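Local structure of B-agarase (Saccharophagus degradans, 4BQ2) at residues W62-S65 against E66-S69; V90-Q93 against N94-F98; G208-A211 against K212-Y215; K218-S221 against L222-H226. The protein hydrolyses the marine polysaccharide agarose, acting as an exo-beta-agarase of glycoside hydrolase family 50. One frame throughout, in Å; residues are numbered along the deposited sequence.

Contact 1: W62-S65 against E66-S69; sequences WDWS and EFTS
Phe67 turns the edge of its ring toward the face of Trp64, in an offset edge-to-face pair whose centroids lie 5.9 Å apart, the five-membered ring of the indole being the nearer one, with the planes at 82°. The closest side-chain approach is at the root of the indole, where Trp64 CB meets Phe67 CD2 at 3.6 Å. Phe67 holds CG anti to its own carbonyl carbon (chi1 -71°), which sets the ring beside the backbone N, within reach of Trp64 CB. On the indole, Trp62 CB rests 3.5 Å above the plane, near the rim. His3 adds a third ring, meeting both Trp64 and Phe67, while Ile189 of strand 180-191 packs against the same two side chains.

A type I beta turn runs from Trp64 to Phe67, closed by Phe67 N to Trp64 O at 3.0 Å, the N-H coming from well above the carbonyl plane. Overlapping its start is an Asx turn in this loop of the carbohydrate-binding-like domain, leading from strand 51-56 to strand 70-79: Asp63 OD1 accepts from Ser65 N at 2.9 Å, and on its syn side from Ser65 OG, also at 2.9 Å. Two donors from one residue thus grip OD1. Glu66 bends at chi2 and brings OE1 back to within 3.6 Å of Asp63 O, leaving its charge 4.7 Å from Asp63 OD1, which probably disfavours a closer approach.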
# COMPACT_ATOMS: atom_id res chain seq x y z
N TRP A 62 -21.61 23.11 10.92
CA TRP A 62 -20.91 24.28 11.48
C TRP A 62 -20.43 25.20 10.37
O TRP A 62 -19.89 24.73 9.38
CB TRP A 62 -19.64 23.86 12.23
CG TRP A 62 -19.76 23.20 13.58
CD1 TRP A 62 -20.15 23.77 14.75
CD2 TRP A 62 -19.39 21.85 13.90
NE1 TRP A 62 -20.09 22.86 15.77
CE2 TRP A 62 -19.62 21.67 15.28
CE3 TRP A 62 -18.91 20.77 13.15
CZ2 TRP A 62 -19.38 20.46 15.93
CZ3 TRP A 62 -18.69 19.55 13.80
CH2 TRP A 62 -18.92 19.42 15.18
N ASP A 63 -20.60 26.51 10.55
CA ASP A 63 -20.03 27.48 9.61
C ASP A 63 -18.71 28.03 10.12
O ASP A 63 -18.68 28.95 10.97
CB ASP A 63 -21.02 28.61 9.31
CG ASP A 63 -20.50 29.60 8.26
OD1 ASP A 63 -19.32 29.53 7.86
OD2 ASP A 63 -21.28 30.48 7.84
N TRP A 64 -17.61 27.47 9.62
CA TRP A 64 -16.27 27.95 9.94
C TRP A 64 -15.60 28.63 8.75
O TRP A 64 -14.36 28.66 8.64
CB TRP A 64 -15.37 26.77 10.42
CG TRP A 64 -15.85 26.03 11.66
CD1 TRP A 64 -16.60 26.55 12.70
CD2 TRP A 64 -15.59 24.66 12.00
NE1 TRP A 64 -16.82 25.57 13.65
CE2 TRP A 64 -16.21 24.41 13.25
CE3 TRP A 64 -14.87 23.63 11.38
CZ2 TRP A 64 -16.15 23.16 13.88
CZ3 TRP A 64 -14.82 22.38 12.00
CH2 TRP A 64 -15.46 22.16 13.24
N SER A 65 -16.40 29.18 7.84
CA SER A 65 -15.85 29.81 6.63
C SER A 65 -14.93 31.01 6.90
O SER A 65 -14.15 31.38 6.03
CB SER A 65 -16.97 30.19 5.64
OG SER A 65 -17.74 31.25 6.16
N GLU A 66 -14.99 31.60 8.09
CA GLU A 66 -14.12 32.74 8.37
C GLU A 66 -12.69 32.27 8.68
O GLU A 66 -11.75 33.06 8.64
CB GLU A 66 -14.65 33.60 9.52
CG GLU A 66 -14.37 33.07 10.92
CD GLU A 66 -15.52 32.28 11.51
OE1 GLU A 66 -16.25 31.58 10.75
OE2 GLU A 66 -15.69 32.36 12.75
N PHE A 67 -12.54 30.98 8.99
CA PHE A 67 -11.22 30.40 9.29
C PHE A 67 -10.44 30.12 8.02
O PHE A 67 -10.36 28.96 7.57
CB PHE A 67 -11.35 29.15 10.14
CG PHE A 67 -11.77 29.42 11.54
CD1 PHE A 67 -10.88 29.99 12.44
CD2 PHE A 67 -13.05 29.11 11.97
CE1 PHE A 67 -11.27 30.25 13.75
CE2 PHE A 67 -13.44 29.37 13.28
CZ PHE A 67 -12.55 29.92 14.17
N THR A 68 -9.86 31.16 7.45
CA THR A 68 -9.20 31.04 6.15
C THR A 68 -7.81 30.40 6.19
O THR A 68 -7.25 30.05 5.14
CB THR A 68 -9.08 32.41 5.45
OG1 THR A 68 -8.24 33.25 6.23
CG2 THR A 68 -10.46 33.04 5.27
N SER A 69 -7.26 30.23 7.39
CA SER A 69 -6.01 29.48 7.55
C SER A 69 -6.00 28.98 8.99
O SER A 69 -5.44 29.63 9.88
CB SER A 69 -4.79 30.37 7.29
OG SER A 69 -3.58 29.64 7.43

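Contact 2: V90-Q93 against N94-F98; sequences VTDQ and NGAVF
The Phe98 ring carries Val90 over one face, with Val90 CB 4.0 Å from the ring centroid in a CH-pi contact shifted toward the rim. Val90 CG2 reaches the far end of the ring, 3.6 Å from Phe98 CZ. This is the tip of the beta hairpin formed by strands 84-92 and 97-104 of the carbohydrate-binding-like domain. Phe98 makes the contact possible by setting CG between its backbone N and carbonyl carbon (chi1 77°), so that the ring lies back across the neighbouring strand. Another flat group, the carboxylate of Asp92, is gripped at OD1 from opposite faces of its plane, by Asn94 N on one and Ala96 N on the other.

Val90 and Phe98 are an antiparallel hydrogen-bonded pair, and Thr91 and Val97 the non-hydrogen-bonded pair beyond it. A type I turn from Asp92 to Gly95 follows, with a G1 beta bulge: Gly95, at positive phi (80°), gives its N-H to Asp92 O, while Asp92 N bonds Ala96 O at 2.9 Å. Thr91 OG1 meets Val97 CG1 at 3.3 Å, the two side chains crossing at a slant.

From outside, Asp162 N bonds Asp92 OD2, and Asp162 OD2 takes Gln93 NE2 and Asn94 ND2, so three side chains of the hairpin tip share one partner. Ala96 CB sits beside the Asp92 carboxylate, 3.4 Å from both OD1 and OD2.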
# COMPACT_ATOMS: atom_id res chain seq x y z
N VAL A 90 -13.34 14.04 8.17
CA VAL A 90 -14.10 15.25 8.35
C VAL A 90 -14.92 15.40 7.07
O VAL A 90 -14.37 15.38 5.97
CB VAL A 90 -13.16 16.47 8.57
CG1 VAL A 90 -13.96 17.76 8.70
CG2 VAL A 90 -12.31 16.26 9.82
N THR A 91 -16.24 15.49 7.23
CA THR A 91 -17.19 15.53 6.10
C THR A 91 -17.94 16.87 6.07
O THR A 91 -18.36 17.38 7.11
CB THR A 91 -18.19 14.35 6.19
OG1 THR A 91 -17.44 13.12 6.21
CG2 THR A 91 -19.12 14.30 4.97
N ASP A 92 -18.01 17.49 4.89
CA ASP A 92 -18.73 18.75 4.76
C ASP A 92 -20.16 18.50 4.27
O ASP A 92 -20.56 17.38 3.96
CB ASP A 92 -17.96 19.80 3.94
CG ASP A 92 -17.88 19.50 2.45
OD1 ASP A 92 -18.73 18.77 1.87
OD2 ASP A 92 -16.93 20.01 1.83
N GLN A 93 -20.94 19.57 4.22
CA GLN A 93 -22.37 19.47 3.91
C GLN A 93 -22.67 19.00 2.51
O GLN A 93 -23.82 18.66 2.21
CB GLN A 93 -23.04 20.82 4.13
CG GLN A 93 -22.61 21.92 3.19
CD GLN A 93 -23.13 23.26 3.66
OE1 GLN A 93 -24.09 23.32 4.43
NE2 GLN A 93 -22.47 24.34 3.25
N ASN A 94 -21.66 18.98 1.64
CA ASN A 94 -21.84 18.50 0.27
C ASN A 94 -21.38 17.06 0.10
O ASN A 94 -21.29 16.55 -1.03
CB ASN A 94 -21.09 19.40 -0.68
CG ASN A 94 -21.34 20.87 -0.40
OD1 ASN A 94 -22.47 21.34 -0.50
ND2 ASN A 94 -20.30 21.60 -0.08
N GLY A 95 -21.07 16.41 1.23
CA GLY A 95 -20.57 15.04 1.26
C GLY A 95 -19.08 14.86 0.96
O GLY A 95 -18.60 13.73 0.94
N ALA A 96 -18.36 15.96 0.76
CA ALA A 96 -16.91 15.89 0.56
C ALA A 96 -16.21 15.50 1.86
O ALA A 96 -16.66 15.89 2.91
CB ALA A 96 -16.38 17.20 0.04
N VAL A 97 -15.14 14.70 1.77
CA VAL A 97 -14.50 14.12 2.97
C VAL A 97 -12.99 14.13 2.79
O VAL A 97 -12.48 13.91 1.68
CB VAL A 97 -14.82 12.61 3.20
CG1 VAL A 97 -14.63 12.23 4.66
CG2 VAL A 97 -16.18 12.19 2.69
N PHE A 98 -12.27 14.34 3.90
CA PHE A 98 -10.82 14.10 3.90
C PHE A 98 -10.51 13.19 5.05
O PHE A 98 -11.25 13.17 6.04
CB PHE A 98 -9.97 15.40 3.91
CG PHE A 98 -9.87 16.11 5.26
CD1 PHE A 98 -9.21 15.52 6.36
CD2 PHE A 98 -10.37 17.39 5.42
CE1 PHE A 98 -9.12 16.18 7.58
CE2 PHE A 98 -10.26 18.07 6.62
CZ PHE A 98 -9.65 17.47 7.71

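Contact 3: G208-A211 against K212-Y215; sequences GQNA and KVDY. With GOL (glycerol), chain F.
Asn210 OD1 accepts the backbone N-H of Lys212 at 3.0 Å, in the carbonyl plane of the amide, and so closes an Asx turn. The same amide lies across Val213, where OD1 is 3.3 Å from Val213 CG2 and the nitrogen ND2 runs close to that methyl as well. Asn210 can fold over in this way because CG is anti to its backbone N (chi1 -176°), beside its own carbonyl carbon, the side from which the chain runs through Ala211 to Lys212.

The other half of the contact is a chain of hydrogen bonds running through a glycerol, probably taken up from the crystallisation liquor. Asn210 N donates to glycerol O1 at 2.9 Å, and O1 in turn donates to Tyr215 OH at 2.8 Å. Tyr215 OH donates a hydrogen bond to a water that lies in the plane of the ring, 2.5 Å from OH, and the water donates to Gln209 OE1. Direct contact is looser: Gln209 CB is 3.6 Å from Tyr215 OH, and Asn210 CB sits at the ring edge.

Outer partners fix these groups: Asn210 ND2 bonds Gly661 O, Gln209 NE2 bonds Ile219 O, and Lys212 NZ reaches Val201 O. Asp703 and Val723 N also hold the glycerol, and His660 meets the Tyr215 ring. Segments 208-211 and 212-215 are both irregular, part of the loop between strand 180-191 and helix 222-235.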
# COMPACT_ATOMS: atom_id res chain seq x y z
N GLY A 208 20.64 10.82 2.16
CA GLY A 208 19.19 10.66 1.95
C GLY A 208 18.33 10.74 3.21
O GLY A 208 17.12 10.52 3.13
N GLN A 209 18.93 11.09 4.36
CA GLN A 209 18.21 11.21 5.66
C GLN A 209 17.60 12.59 5.88
O GLN A 209 18.01 13.57 5.27
CB GLN A 209 19.15 10.91 6.84
CG GLN A 209 19.99 9.66 6.68
CD GLN A 209 21.07 9.52 7.75
OE1 GLN A 209 21.10 8.52 8.46
NE2 GLN A 209 21.94 10.52 7.89
N ASN A 210 16.61 12.65 6.77
CA ASN A 210 15.99 13.90 7.21
C ASN A 210 17.11 14.80 7.74
O ASN A 210 17.77 14.48 8.74
CB ASN A 210 14.97 13.56 8.30
CG ASN A 210 14.19 14.76 8.79
OD1 ASN A 210 14.74 15.86 8.93
ND2 ASN A 210 12.88 14.55 9.06
N ALA A 211 17.37 15.89 7.03
CA ALA A 211 18.53 16.75 7.43
C ALA A 211 18.27 17.62 8.67
O ALA A 211 19.21 18.04 9.34
CB ALA A 211 18.99 17.61 6.25
N LYS A 212 17.00 17.85 8.99
CA LYS A 212 16.61 18.78 10.07
C LYS A 212 16.36 18.15 11.43
O LYS A 212 16.13 18.85 12.41
CB LYS A 212 15.36 19.55 9.64
CG LYS A 212 15.62 20.49 8.46
CD LYS A 212 14.39 21.32 8.12
CE LYS A 212 14.62 22.09 6.84
NZ LYS A 212 13.43 22.83 6.30
N VAL A 213 16.41 16.83 11.51
CA VAL A 213 16.03 16.13 12.74
C VAL A 213 17.11 15.13 13.13
O VAL A 213 17.57 14.37 12.29
CB VAL A 213 14.69 15.38 12.52
CG1 VAL A 213 14.22 14.74 13.80
CG2 VAL A 213 13.60 16.32 11.99
N ASP A 214 17.53 15.11 14.39
CA ASP A 214 18.40 14.02 14.84
C ASP A 214 17.50 12.97 15.50
O ASP A 214 16.49 13.30 16.11
CB ASP A 214 19.51 14.53 15.78
CG ASP A 214 20.53 13.43 16.16
OD1 ASP A 214 20.83 12.49 15.37
OD2 ASP A 214 21.06 13.51 17.29
N TYR A 215 17.85 11.71 15.33
CA TYR A 215 17.09 10.60 15.91
C TYR A 215 18.07 9.50 16.19
O TYR A 215 19.16 9.49 15.62
CB TYR A 215 16.00 10.11 14.95
CG TYR A 215 16.43 9.86 13.51
CD1 TYR A 215 17.01 8.65 13.13
CD2 TYR A 215 16.21 10.81 12.54
CE1 TYR A 215 17.39 8.41 11.81
CE2 TYR A 215 16.59 10.59 11.22
CZ TYR A 215 17.17 9.39 10.86
OH TYR A 215 17.50 9.17 9.54
C1 GOL F . 14.59 9.48 6.76
O1 GOL F . 15.72 10.02 7.50
C2 GOL F . 14.07 8.09 7.19
O2 GOL F . 12.83 7.76 6.49
C3 GOL F . 15.12 6.99 6.97
O3 GOL F . 14.92 6.04 5.87
O HOH W 1 18.72 7.05 8.99

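Contact 4: K218-S221 against L222-H226; sequences KIHS and LEELH
Ser221 is fully extended (phi -158°, psi 155°), and right after it the chain winds into the helix at Leu222, whose first turn closes with Leu225 N bonding Ser221 O at 3.2 Å. Ser221 is the N-cap: its OG accepts from Glu224 N at 3.3 Å, and with chi1 at 52° the hydroxyl stands between its own backbone N and carbonyl carbon, aimed at the open end of the helix.

Glu224 answers from the helix side. Its chain stretches out beyond CG, CG passing 3.2 Å from Ser221 OG, until OE1 accepts from His220 N at 2.8 Å, the donor standing well above the carboxylate plane. A classical capping box would return this bond to the N-cap residue itself; here it goes to the residue just before. The same OE1 lies at the edge of the His220 ring, 3.6 Å from CD2, with the carboxylate nearly perpendicular to the ring. A negative charge at the helix N terminus is probably favoured by the helix dipole. His220 NE2 has a weak bond to Asp214.

The apolar side of the cap is Ile219, crossing Leu225 at about a right angle, with CG2 4.0 Å from Leu225 CB and Ile219 CD1 3.9 Å from Leu225 N. Leu225 also packs on helix 378-387 and Thr724, and His226 NE2 bonds Arg385 O of that helix, so the start of helix 222-235 is held beside helix 378-387.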
# COMPACT_ATOMS: atom_id res chain seq x y z
N LYS A 218 20.56 7.68 13.48
CA LYS A 218 20.93 8.54 12.35
C LYS A 218 22.44 8.48 12.09
O LYS A 218 23.23 8.45 13.04
CB LYS A 218 20.49 9.98 12.59
CG LYS A 218 20.71 10.88 11.38
CD LYS A 218 20.10 12.26 11.56
CE LYS A 218 20.45 13.13 10.38
NZ LYS A 218 19.94 14.52 10.55
N ILE A 219 22.82 8.43 10.81
CA ILE A 219 24.24 8.35 10.43
C ILE A 219 24.77 9.79 10.26
O ILE A 219 24.19 10.57 9.53
CB ILE A 219 24.44 7.49 9.14
CG1 ILE A 219 24.07 6.02 9.40
CG2 ILE A 219 25.83 7.66 8.51
CD1 ILE A 219 24.95 5.26 10.38
N HIS A 220 25.86 10.12 10.96
CA HIS A 220 26.44 11.48 10.88
C HIS A 220 27.77 11.55 10.12
O HIS A 220 28.27 12.64 9.83
CB HIS A 220 26.59 12.07 12.28
CG HIS A 220 25.29 12.19 13.03
ND1 HIS A 220 24.36 13.17 12.75
CD2 HIS A 220 24.80 11.48 14.07
CE1 HIS A 220 23.34 13.05 13.58
NE2 HIS A 220 23.58 12.04 14.40
N SER A 221 28.33 10.38 9.78
CA SER A 221 29.62 10.28 9.07
C SER A 221 29.72 8.93 8.36
O SER A 221 29.10 7.96 8.80
CB SER A 221 30.79 10.38 10.05
OG SER A 221 30.66 9.45 11.14
N LEU A 222 30.53 8.87 7.31
CA LEU A 222 30.96 7.62 6.69
C LEU A 222 31.56 6.58 7.67
O LEU A 222 31.31 5.37 7.53
CB LEU A 222 31.91 7.91 5.53
CG LEU A 222 32.30 6.76 4.61
CD1 LEU A 222 31.08 6.23 3.86
CD2 LEU A 222 33.38 7.21 3.63
N GLU A 223 32.33 7.06 8.66
CA GLU A 223 32.86 6.21 9.73
C GLU A 223 31.73 5.45 10.47
O GLU A 223 31.81 4.23 10.62
CB GLU A 223 33.68 7.01 10.74
CG GLU A 223 35.07 7.43 10.23
CD GLU A 223 35.10 8.74 9.42
OE1 GLU A 223 34.04 9.31 9.01
OE2 GLU A 223 36.24 9.20 9.15
N GLU A 224 30.71 6.19 10.89
CA GLU A 224 29.54 5.61 11.60
C GLU A 224 28.84 4.55 10.73
O GLU A 224 28.38 3.52 11.23
CB GLU A 224 28.55 6.71 12.02
CG GLU A 224 29.03 7.60 13.17
CD GLU A 224 28.00 8.64 13.67
OE1 GLU A 224 26.85 8.70 13.13
OE2 GLU A 224 28.36 9.40 14.62
N LEU A 225 28.74 4.82 9.43
CA LEU A 225 28.15 3.88 8.48
C LEU A 225 28.96 2.60 8.34
O LEU A 225 28.38 1.50 8.29
CB LEU A 225 27.91 4.54 7.12
CG LEU A 225 27.17 3.79 6.01
CD1 LEU A 225 25.75 3.44 6.43
CD2 LEU A 225 27.17 4.60 4.72
N HIS A 226 30.28 2.72 8.26
CA HIS A 226 31.14 1.52 8.15
C HIS A 226 31.13 0.74 9.45
O HIS A 226 31.27 -0.49 9.43
CB HIS A 226 32.57 1.85 7.74
CG HIS A 226 32.71 2.25 6.31
ND1 HIS A 226 33.83 2.88 5.81
CD2 HIS A 226 31.85 2.16 5.27
CE1 HIS A 226 33.67 3.13 4.53
NE2 HIS A 226 32.47 2.70 4.17

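In the fold
The four contacts form two groups. Contacts 1 and 2 belong to the carbohydrate-binding-like domain, their centres 14 Å apart and their nearest atoms about 6 Å apart; Ile166 of strand 166-174 touches side chains of both. The calcium site includes Asp185, on the same strand 180-191 whose Ile189 packs against contact 1. Contacts 3 and 4, 13 Å apart between centres, touch directly. Lys218 NZ reaches back to Asn210 O at 2.8 Å and also bonds Val213 O, tying the glycerol-bound loop to the stretch that leads into helix 222-235. The two groups are well separated: contacts 1 and 3, the nearest pair across them, are 35 Å apart between centres and about 18 Å between nearest atoms.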